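Local structure of glycosyl hydrolases family 31 family protein (6DRU) at residues 638-652 and 663-677. The protein catalyses the release of alpha-xylose from the non-reducing terminal glucose of xyloglucan oligosaccharides, as a family 31 glycoside hydrolase. Residues are numbered along the deposited sequence; the frame is centred on the assembly and turned at random.
With NAG (2-acetamido-2-deoxy-beta-D-glucopyranose), chain E.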
ATOM      1  N   TYR A 638      36.353  18.542 -25.285  1.00 62.00           N
ATOM      2  CA  TYR A 638      37.241  17.704 -26.084  1.00 59.80           C
ATOM      3  C   TYR A 638      36.935  16.221 -25.933  1.00 66.38           C
ATOM      4  O   TYR A 638      37.326  15.432 -26.799  1.00 67.41           O
ATOM      5  CB  TYR A 638      38.698  17.974 -25.711  1.00 68.58           C
ATOM      6  CG  TYR A 638      39.160  19.371 -26.052  1.00 68.40           C
ATOM      7  CD1 TYR A 638      38.850  19.945 -27.277  1.00 64.73           C
ATOM      8  CD2 TYR A 638      39.897  20.120 -25.145  1.00 71.46           C
ATOM      9  CE1 TYR A 638      39.267  21.225 -27.593  1.00 71.07           C
ATOM     10  CE2 TYR A 638      40.317  21.400 -25.450  1.00 74.95           C
ATOM     11  CZ  TYR A 638      40.000  21.948 -26.675  1.00 77.78           C
ATOM     12  OH  TYR A 638      40.418  23.223 -26.979  1.00 79.10           O
ATOM     13  N   THR A 639      36.249  15.822 -24.859  1.00 68.88           N
ATOM     14  CA  THR A 639      35.887  14.427 -24.657  1.00 64.01           C
ATOM     15  C   THR A 639      34.397  14.154 -24.791  1.00 63.14           C
ATOM     16  O   THR A 639      34.022  13.021 -25.106  1.00 61.66           O
ATOM     17  CB  THR A 639      36.359  13.945 -23.277  1.00 62.71           C
ATOM     18  OG1 THR A 639      35.885  14.844 -22.267  1.00 72.23           O
ATOM     19  CG2 THR A 639      37.873  13.893 -23.227  1.00 55.72           C
ATOM     20  N   THR A 640      33.544  15.154 -24.570  1.00 57.26           N
ATOM     21  CA  THR A 640      32.108  14.989 -24.749  1.00 58.71           C
ATOM     22  C   THR A 640      31.645  15.290 -26.168  1.00 69.77           C
ATOM     23  O   THR A 640      30.495  14.982 -26.505  1.00 64.25           O
ATOM     24  CB  THR A 640      31.337  15.878 -23.763  1.00 57.61           C
ATOM     25  OG1 THR A 640      31.542  17.258 -24.092  1.00 62.27           O
ATOM     26  CG2 THR A 640      31.800  15.622 -22.337  1.00 60.71           C
ATOM     27  N   GLN A 641      32.503  15.882 -27.006  1.00 71.49           N
ATOM     28  CA  GLN A 641      32.132  16.233 -28.373  1.00 62.76           C
ATOM     29  C   GLN A 641      33.136  15.737 -29.410  1.00 62.87           C
ATOM     30  O   GLN A 641      32.998  16.071 -30.593  1.00 67.21           O
ATOM     31  CB  GLN A 641      31.953  17.751 -28.508  1.00 57.14           C
ATOM     32  CG  GLN A 641      30.932  18.342 -27.545  1.00 62.92           C
ATOM     33  CD  GLN A 641      30.778  19.843 -27.702  1.00 70.58           C
ATOM     34  OE1 GLN A 641      30.378  20.540 -26.770  1.00 61.42           O
ATOM     35  NE2 GLN A 641      31.092  20.347 -28.890  1.00 77.62           N
ATOM     36  N   GLN A 642      34.138  14.960 -29.006  1.00 72.20           N
ATOM     37  CA  GLN A 642      35.030  14.272 -29.928  1.00 60.63           C
ATOM     38  C   GLN A 642      34.984  12.777 -29.647  1.00 58.72           C
ATOM     39  O   GLN A 642      34.691  12.352 -28.526  1.00 72.11           O
ATOM     40  CB  GLN A 642      36.480  14.762 -29.810  1.00 58.60           C
ATOM     41  CG  GLN A 642      36.676  16.262 -29.927  1.00 71.79           C
ATOM     42  CD  GLN A 642      38.142  16.655 -29.839  1.00 69.74           C
ATOM     43  OE1 GLN A 642      38.483  17.839 -29.837  1.00 65.97           O
ATOM     44  NE2 GLN A 642      39.017  15.658 -29.771  1.00 57.86           N
ATOM     45  N   TYR A 643      35.283  11.980 -30.670  1.00 51.33           N
ATOM     46  CA  TYR A 643      35.251  10.534 -30.512  1.00 54.68           C
ATOM     47  C   TYR A 643      35.983   9.887 -31.675  1.00 56.83           C
ATOM     48  O   TYR A 643      36.199  10.504 -32.721  1.00 59.25           O
ATOM     49  CB  TYR A 643      33.815  10.006 -30.438  1.00 59.45           C
ATOM     50  CG  TYR A 643      33.015  10.220 -31.703  1.00 59.22           C
ATOM     51  CD1 TYR A 643      32.372  11.427 -31.944  1.00 51.73           C
ATOM     52  CD2 TYR A 643      32.897   9.211 -32.651  1.00 47.06           C
ATOM     53  CE1 TYR A 643      31.637  11.626 -33.097  1.00 57.34           C
ATOM     54  CE2 TYR A 643      32.165   9.400 -33.807  1.00 45.96           C
ATOM     55  CZ  TYR A 643      31.537  10.609 -34.024  1.00 56.77           C
ATOM     56  OH  TYR A 643      30.805  10.805 -35.174  1.00 58.82           O
ATOM     57  N   MET A 644      36.357   8.628 -31.475  1.00 59.00           N
ATOM     58  CA  MET A 644      36.934   7.811 -32.532  1.00 54.88           C
ATOM     59  C   MET A 644      35.812   7.026 -33.203  1.00 60.21           C
ATOM     60  O   MET A 644      35.173   6.182 -32.565  1.00 71.72           O
ATOM     61  CB  MET A 644      38.000   6.871 -31.970  1.00 59.00           C
ATOM     62  CG  MET A 644      39.267   7.577 -31.496  1.00 74.74           C
ATOM     63  SD  MET A 644      40.331   8.186 -32.822  1.00 74.76           S
ATOM     64  CE  MET A 644      40.858   6.652 -33.583  1.00 62.70           C
ATOM     65  N   PHE A 645      35.569   7.306 -34.480  1.00 62.42           N
ATOM     66  CA  PHE A 645      34.605   6.544 -35.272  1.00 54.45           C
ATOM     67  C   PHE A 645      35.362   5.405 -35.939  1.00 61.93           C
ATOM     68  O   PHE A 645      35.998   5.588 -36.979  1.00 79.21           O
ATOM     69  CB  PHE A 645      33.911   7.438 -36.292  1.00 51.61           C
ATOM     70  CG  PHE A 645      32.808   6.752 -37.038  1.00 59.84           C
ATOM     71  CD1 PHE A 645      31.709   6.252 -36.363  1.00 63.95           C
ATOM     72  CD2 PHE A 645      32.868   6.608 -38.413  1.00 57.45           C
ATOM     73  CE1 PHE A 645      30.691   5.618 -37.046  1.00 66.43           C
ATOM     74  CE2 PHE A 645      31.850   5.976 -39.101  1.00 60.50           C
ATOM     75  CZ  PHE A 645      30.760   5.482 -38.416  1.00 56.36           C
ATOM     76  N   GLY A 646      35.292   4.224 -35.337  1.00 63.65           N
ATOM     77  CA  GLY A 646      36.139   3.125 -35.726  1.00 62.89           C
ATOM     78  C   GLY A 646      37.536   3.313 -35.169  1.00 72.58           C
ATOM     79  O   GLY A 646      37.793   4.227 -34.378  1.00 67.24           O
ATOM     80  N   PRO A 647      38.474   2.454 -35.576  1.00 66.97           N
ATOM     81  CA  PRO A 647      39.832   2.528 -35.018  1.00 69.03           C
ATOM     82  C   PRO A 647      40.714   3.604 -35.631  1.00 70.36           C
ATOM     83  O   PRO A 647      41.783   3.885 -35.072  1.00 68.45           O
ATOM     84  CB  PRO A 647      40.397   1.132 -35.308  1.00 59.93           C
ATOM     85  CG  PRO A 647      39.695   0.707 -36.546  1.00 65.17           C
ATOM     86  CD  PRO A 647      38.301   1.284 -36.457  1.00 64.43           C
ATOM     87  N   ARG A 648      40.313   4.226 -36.737  1.00 73.12           N
ATOM     88  CA  ARG A 648      41.206   5.120 -37.463  1.00 77.68           C
ATOM     89  C   ARG A 648      40.734   6.565 -37.543  1.00 79.50           C
ATOM     90  O   ARG A 648      41.575   7.459 -37.642  1.00 74.91           O
ATOM     91  CB  ARG A 648      41.436   4.602 -38.893  1.00 68.19           C
ATOM     92  CG  ARG A 648      41.937   3.168 -38.963  1.00 69.97           C
ATOM     93  CD  ARG A 648      43.438   3.090 -38.721  1.00 70.56           C
ATOM     94  NE  ARG A 648      43.908   1.711 -38.599  1.00 74.90           N
ATOM     95  CZ  ARG A 648      44.605   1.074 -39.535  1.00 82.64           C
ATOM     96  NH1 ARG A 648      44.924   1.692 -40.663  1.00 81.93           N
ATOM     97  NH2 ARG A 648      44.992  -0.180 -39.340  1.00 84.97           N
ATOM     98  N   LEU A 649      39.431   6.826 -37.490  1.00 69.74           N
ATOM     99  CA  LEU A 649      38.909   8.170 -37.696  1.00 58.43           C
ATOM    100  C   LEU A 649      38.654   8.861 -36.363  1.00 64.93           C
ATOM    101  O   LEU A 649      38.125   8.253 -35.430  1.00 79.50           O
ATOM    102  CB  LEU A 649      37.615   8.128 -38.512  1.00 59.58           C
ATOM    103  CG  LEU A 649      37.754   7.686 -39.970  1.00 63.12           C
ATOM    104  CD1 LEU A 649      36.392   7.608 -40.637  1.00 54.51           C
ATOM    105  CD2 LEU A 649      38.664   8.637 -40.728  1.00 63.71           C
ATOM    106  N   LEU A 650      39.037  10.135 -36.279  1.00 57.31           N
ATOM    107  CA  LEU A 650      38.728  10.987 -35.136  1.00 52.17           C
ATOM    108  C   LEU A 650      37.832  12.120 -35.615  1.00 62.74           C
ATOM    109  O   LEU A 650      38.234  12.911 -36.473  1.00 70.26           O
ATOM    110  CB  LEU A 650      40.001  11.538 -34.493  1.00 53.58           C
ATOM    111  CG  LEU A 650      39.787  12.571 -33.385  1.00 63.07           C
ATOM    112  CD1 LEU A 650      39.491  11.879 -32.064  1.00 61.59           C
ATOM    113  CD2 LEU A 650      40.990  13.491 -33.251  1.00 55.84           C
ATOM    114  N   VAL A 651      36.631  12.210 -35.046  1.00 66.75           N
ATOM    115  CA  VAL A 651      35.600  13.131 -35.509  1.00 64.18           C
ATOM    116  C   VAL A 651      35.319  14.160 -34.423  1.00 62.06           C
ATOM    117  O   VAL A 651      35.367  13.845 -33.229  1.00 64.39           O
ATOM    118  CB  VAL A 651      34.311  12.371 -35.894  1.00 60.33           C
ATOM    119  CG1 VAL A 651      33.271  13.320 -36.472  1.00 61.12           C
ATOM    120  CG2 VAL A 651      34.627  11.251 -36.876  1.00 50.76           C
ATOM    121  N   SER A 652      35.031  15.394 -34.843  1.00 58.57           N
ATOM    122  CA  SER A 652      34.651  16.466 -33.923  1.00 66.00           C
ATOM    123  C   SER A 652      33.753  17.437 -34.678  1.00 72.30           C
ATOM    124  O   SER A 652      34.236  18.247 -35.485  1.00 71.06           O
ATOM    125  CB  SER A 652      35.869  17.182 -33.349  1.00 62.29           C
ATOM    126  OG  SER A 652      35.478  18.273 -32.532  1.00 63.74           O
ATOM    127  N   PRO A 663      38.790  24.251 -32.977  1.00 65.92           N
ATOM    128  CA  PRO A 663      39.871  23.684 -32.162  1.00 67.27           C
ATOM    129  C   PRO A 663      39.618  22.226 -31.810  1.00 66.41           C
ATOM    130  O   PRO A 663      38.672  21.910 -31.081  1.00 76.45           O
ATOM    131  CB  PRO A 663      39.868  24.576 -30.916  1.00 62.58           C
ATOM    132  CG  PRO A 663      38.447  25.122 -30.827  1.00 67.82           C
ATOM    133  CD  PRO A 663      37.741  24.861 -32.144  1.00 65.90           C
ATOM    134  N   VAL A 664      40.461  21.333 -32.317  1.00 61.71           N
ATOM    135  CA  VAL A 664      40.337  19.898 -32.085  1.00 70.28           C
ATOM    136  C   VAL A 664      41.520  19.441 -31.247  1.00 74.78           C
ATOM    137  O   VAL A 664      42.672  19.768 -31.559  1.00 86.10           O
ATOM    138  CB  VAL A 664      40.272  19.118 -33.410  1.00 61.33           C
ATOM    139  CG1 VAL A 664      40.201  17.624 -33.138  1.00 52.99           C
ATOM    140  CG2 VAL A 664      39.085  19.579 -34.239  1.00 56.60           C
ATOM    141  N   TYR A 665      41.241  18.690 -30.186  1.00 69.36           N
ATOM    142  CA  TYR A 665      42.291  18.093 -29.374  1.00 72.92           C
ATOM    143  C   TYR A 665      42.697  16.753 -29.974  1.00 69.48           C
ATOM    144  O   TYR A 665      41.892  15.817 -30.020  1.00 69.19           O
ATOM    145  CB  TYR A 665      41.846  17.906 -27.924  1.00 72.96           C
ATOM    146  CG  TYR A 665      42.902  17.214 -27.096  1.00 71.91           C
ATOM    147  CD1 TYR A 665      44.030  17.902 -26.669  1.00 72.43           C
ATOM    148  CD2 TYR A 665      42.785  15.873 -26.757  1.00 71.64           C
ATOM    149  CE1 TYR A 665      45.006  17.280 -25.923  1.00 74.63           C
ATOM    150  CE2 TYR A 665      43.757  15.241 -26.007  1.00 72.44           C
ATOM    151  CZ  TYR A 665      44.866  15.952 -25.594  1.00 76.48           C
ATOM    152  OH  TYR A 665      45.842  15.338 -24.848  1.00 78.97           O
ATOM    153  N   LEU A 666      43.944  16.664 -30.434  1.00 78.20           N
ATOM    154  CA  LEU A 666      44.485  15.408 -30.931  1.00 76.64           C
ATOM    155  C   LEU A 666      45.117  14.660 -29.767  1.00 83.05           C
ATOM    156  O   LEU A 666      46.103  15.150 -29.194  1.00 71.77           O
ATOM    157  CB  LEU A 666      45.511  15.662 -32.022  1.00 69.99           C
ATOM    158  CG  LEU A 666      44.982  16.458 -33.210  1.00 78.24           C
ATOM    159  CD1 LEU A 666      46.128  16.932 -34.074  1.00 73.04           C
ATOM    160  CD2 LEU A 666      44.002  15.623 -34.018  1.00 71.14           C
ATOM    161  N   PRO A 667      44.591  13.504 -29.370  1.00 83.60           N
ATOM    162  CA  PRO A 667      45.167  12.787 -28.229  1.00 78.86           C
ATOM    163  C   PRO A 667      46.546  12.231 -28.552  1.00 82.60           C
ATOM    164  O   PRO A 667      46.937  12.068 -29.710  1.00 74.50           O
ATOM    165  CB  PRO A 667      44.161  11.657 -27.969  1.00 66.43           C
ATOM    166  CG  PRO A 667      42.918  12.054 -28.720  1.00 70.15           C
ATOM    167  CD  PRO A 667      43.396  12.830 -29.899  1.00 66.78           C
ATOM    168  N   GLN A 668      47.285  11.935 -27.488  1.00 88.80           N
ATOM    169  CA  GLN A 668      48.586  11.295 -27.613  1.00 74.68           C
ATOM    170  C   GLN A 668      48.404   9.815 -27.922  1.00 76.23           C
ATOM    171  O   GLN A 668      47.491   9.168 -27.397  1.00 90.70           O
ATOM    172  CB  GLN A 668      49.384  11.473 -26.321  1.00 74.52           C
ATOM    173  CG  GLN A 668      50.785  10.904 -26.362  1.00 93.89           C
ATOM    174  CD  GLN A 668      51.805  11.934 -26.788  1.00110.96           C
ATOM    175  OE1 GLN A 668      52.128  12.056 -27.969  1.00110.03           O
ATOM    176  NE2 GLN A 668      52.324  12.685 -25.821  1.00119.07           N
ATOM    177  N   THR A 669      49.261   9.282 -28.795  1.00 82.17           N
ATOM    178  CA  THR A 669      49.195   7.880 -29.187  1.00 78.37           C
ATOM    179  C   THR A 669      50.336   7.038 -28.632  1.00 83.13           C
ATOM    180  O   THR A 669      50.249   5.805 -28.678  1.00 92.35           O
ATOM    181  CB  THR A 669      49.173   7.743 -30.715  1.00 83.64           C
ATOM    182  OG1 THR A 669      50.367   8.318 -31.268  1.00108.44           O
ATOM    183  CG2 THR A 669      47.954   8.444 -31.293  1.00 76.36           C
ATOM    184  N   GLY A 670      51.392   7.658 -28.108  1.00 93.30           N
ATOM    185  CA  GLY A 670      52.501   6.933 -27.517  1.00110.87           C
ATOM    186  C   GLY A 670      53.811   7.027 -28.270  1.00134.98           C
ATOM    187  O   GLY A 670      54.807   6.456 -27.810  1.00140.94           O
ATOM    188  N   GLN A 671      53.852   7.720 -29.408  1.00138.65           N
ATOM    189  CA  GLN A 671      55.086   7.910 -30.170  1.00136.07           C
ATOM    190  C   GLN A 671      55.275   9.402 -30.418  1.00138.93           C
ATOM    191  O   GLN A 671      54.602   9.986 -31.274  1.00139.48           O
ATOM    192  CB  GLN A 671      55.054   7.134 -31.486  1.00127.03           C
ATOM    193  CG  GLN A 671      54.867   5.628 -31.348  1.00124.79           C
ATOM    194  CD  GLN A 671      53.409   5.221 -31.244  1.00125.81           C
ATOM    195  OE1 GLN A 671      52.541   6.042 -30.945  1.00128.52           O
ATOM    196  NE2 GLN A 671      53.132   3.946 -31.495  1.00125.70           N
ATOM    197  N   ASN A 672      56.183  10.023 -29.662  1.00133.31           N
ATOM    198  CA  ASN A 672      56.376  11.465 -29.754  1.00139.05           C
ATOM    199  C   ASN A 672      57.219  11.860 -30.956  1.00143.33           C
ATOM    200  O   ASN A 672      57.226  13.037 -31.329  1.00143.59           O
ATOM    201  CB  ASN A 672      57.022  12.013 -28.477  1.00140.32           C
ATOM    202  CG  ASN A 672      56.099  11.941 -27.279  1.00139.32           C
ATOM    203  OD1 ASN A 672      54.937  11.552 -27.399  1.00151.75           O
ATOM    204  ND2 ASN A 672      56.607  12.332 -26.117  1.00120.70           N
ATOM    205  N   ASN A 673      57.926  10.909 -31.563  1.00141.30           N
ATOM    206  CA  ASN A 673      58.807  11.193 -32.686  1.00143.64           C
ATOM    207  C   ASN A 673      58.083  11.195 -34.027  1.00126.43           C
ATOM    208  O   ASN A 673      58.740  11.326 -35.066  1.00115.61           O
ATOM    209  CB  ASN A 673      59.937  10.162 -32.730  1.00151.03           C
ATOM    210  CG  ASN A 673      60.548   9.903 -31.367  1.00153.10           C
ATOM    211  OD1 ASN A 673      60.636  10.802 -30.532  1.00157.27           O
ATOM    212  ND2 ASN A 673      60.972   8.665 -31.135  1.00145.62           N
ATOM    213  N   THR A 674      56.759  11.062 -34.038  1.00121.43           N
ATOM    214  CA  THR A 674      55.998  10.985 -35.276  1.00115.17           C
ATOM    215  C   THR A 674      54.884  12.026 -35.262  1.00106.15           C
ATOM    216  O   THR A 674      54.697  12.766 -34.291  1.00 99.29           O
ATOM    217  CB  THR A 674      55.416   9.580 -35.488  1.00113.01           C
ATOM    218  OG1 THR A 674      54.718   9.532 -36.740  1.00103.12           O
ATOM    219  CG2 THR A 674      54.450   9.229 -34.371  1.00 96.46           C
ATOM    220  N   LYS A 675      54.146  12.075 -36.370  1.00 98.67           N
ATOM    221  CA  LYS A 675      52.962  12.918 -36.520  1.00 88.15           C
ATOM    222  C   LYS A 675      51.872  12.012 -37.078  1.00 86.65           C
ATOM    223  O   LYS A 675      51.718  11.887 -38.302  1.00 81.16           O
ATOM    224  CB  LYS A 675      53.252  14.113 -37.426  1.00 80.00           C
ATOM    225  CG  LYS A 675      54.337  15.032 -36.873  1.00 81.76           C
ATOM    226  CD  LYS A 675      54.864  16.000 -37.920  1.00 84.30           C
ATOM    227  CE  LYS A 675      53.882  17.118 -38.211  1.00 85.96           C
ATOM    228  NZ  LYS A 675      54.399  18.029 -39.272  1.00 93.44           N
ATOM    229  N   PRO A 676      51.094  11.360 -36.213  1.00 78.87           N
ATOM    230  CA  PRO A 676      50.207  10.290 -36.686  1.00 71.91           C
ATOM    231  C   PRO A 676      48.860  10.778 -37.196  1.00 76.22           C
ATOM    232  O   PRO A 676      48.182  10.057 -37.935  1.00 66.16           O
ATOM    233  CB  PRO A 676      50.041   9.399 -35.445  1.00 79.72           C
ATOM    234  CG  PRO A 676      50.721  10.142 -34.288  1.00 73.12           C
ATOM    235  CD  PRO A 676      51.008  11.531 -34.756  1.00 74.06           C
ATOM    236  N   TRP A 677      48.462  11.989 -36.819  1.00 74.84           N
ATOM    237  CA  TRP A 677      47.142  12.508 -37.160  1.00 79.44           C
ATOM    238  C   TRP A 677      47.214  13.259 -38.485  1.00 76.84           C
ATOM    239  O   TRP A 677      47.957  14.238 -38.609  1.00 76.88           O
ATOM    240  CB  TRP A 677      46.612  13.418 -36.052  1.00 73.78           C
ATOM    241  CG  TRP A 677      46.407  12.715 -34.745  1.00 69.52           C
ATOM    242  CD1 TRP A 677      47.152  12.856 -33.612  1.00 74.88           C
ATOM    243  CD2 TRP A 677      45.384  11.759 -34.435  1.00 74.28           C
ATOM    244  NE1 TRP A 677      46.659  12.048 -32.617  1.00 77.87           N
ATOM    245  CE2 TRP A 677      45.574  11.364 -33.096  1.00 76.03           C
ATOM    246  CE3 TRP A 677      44.327  11.199 -35.161  1.00 78.57           C
ATOM    247  CZ2 TRP A 677      44.745  10.434 -32.467  1.00 69.85           C
ATOM    248  CZ3 TRP A 677      43.504  10.278 -34.533  1.00 68.03           C
ATOM    249  CH2 TRP A 677      43.720   9.903 -33.201  1.00 62.86           C
TER
HETATM  250  C1  NAG E   1      30.940  22.946 -24.431  1.00 69.95           C
HETATM  251  C2  NAG E   1      30.015  23.757 -25.317  1.00 70.44           C
HETATM  252  C3  NAG E   1      29.148  24.683 -24.546  1.00 63.56           C
HETATM  253  C4  NAG E   1      28.468  23.952 -23.413  1.00 68.93           C
HETATM  254  C5  NAG E   1      29.515  23.266 -22.567  1.00 70.57           C
HETATM  255  C6  NAG E   1      28.848  22.539 -21.417  1.00 63.77           C
HETATM  256  C7  NAG E   1      30.698  24.213 -27.636  1.00 64.74           C
HETATM  257  C8  NAG E   1      31.523  25.001 -28.629  1.00 65.95           C
HETATM  258  N2  NAG E   1      30.789  24.498 -26.249  1.00 68.51           N
HETATM  259  O3  NAG E   1      28.205  25.264 -25.416  1.00 69.42           O
HETATM  260  O4  NAG E   1      27.740  24.862 -22.623  1.00 68.63           O
HETATM  261  O5  NAG E   1      30.216  22.355 -23.379  1.00 74.22           O
HETATM  262  O6  NAG E   1      29.206  21.176 -21.436  1.00 83.70           O
HETATM  263  O7  NAG E   1      29.958  23.334 -28.028  1.00 63.34           O
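The side-chain amide of Gln642 grips the edge of strand 663-666 through both backbone polar atoms of Tyr665. Its OE1 accepts Tyr665 N at 2.9 Å on an in-plane lone pair. Its NE2 donates to Tyr665 O, nearly straight at 162°. The chain is extended beyond CG (chi2 -178°), which carries the amide to the strand; the two bonds fix the amide's rotation, and it takes the place of a neighbouring strand's backbone beside Tyr665. Tyr638 turns one ring face to Tyr665 CB, a CH-pi contact 3.9 Å from the ring centroid, while Pro663 O lies at the ring edge. The two tyrosine rings meet obliquely, and Val691 of strand 690-695 touches both side chains. Leu650 directs CD2 toward Leu666 CD2 (3.8 Å), and both methyls lie over one face of the Trp677 indole, toward its rim. Met644, bent at chi2 and chi3, brings SD to the indole edge, 3.8 Å from Trp677 CH2, a Met-aromatic contact. Trp677 NE1 donates to Pro667 O, tying the indole to the start of its own loop. Phe704 packs on Val664, Leu666 and Trp677. The contact seats two-stranded-sheet strand 661-666 against the 643-651 hairpin of the six-stranded antiparallel sheet, a beta-sheet packing in the family 31 C-terminal domain.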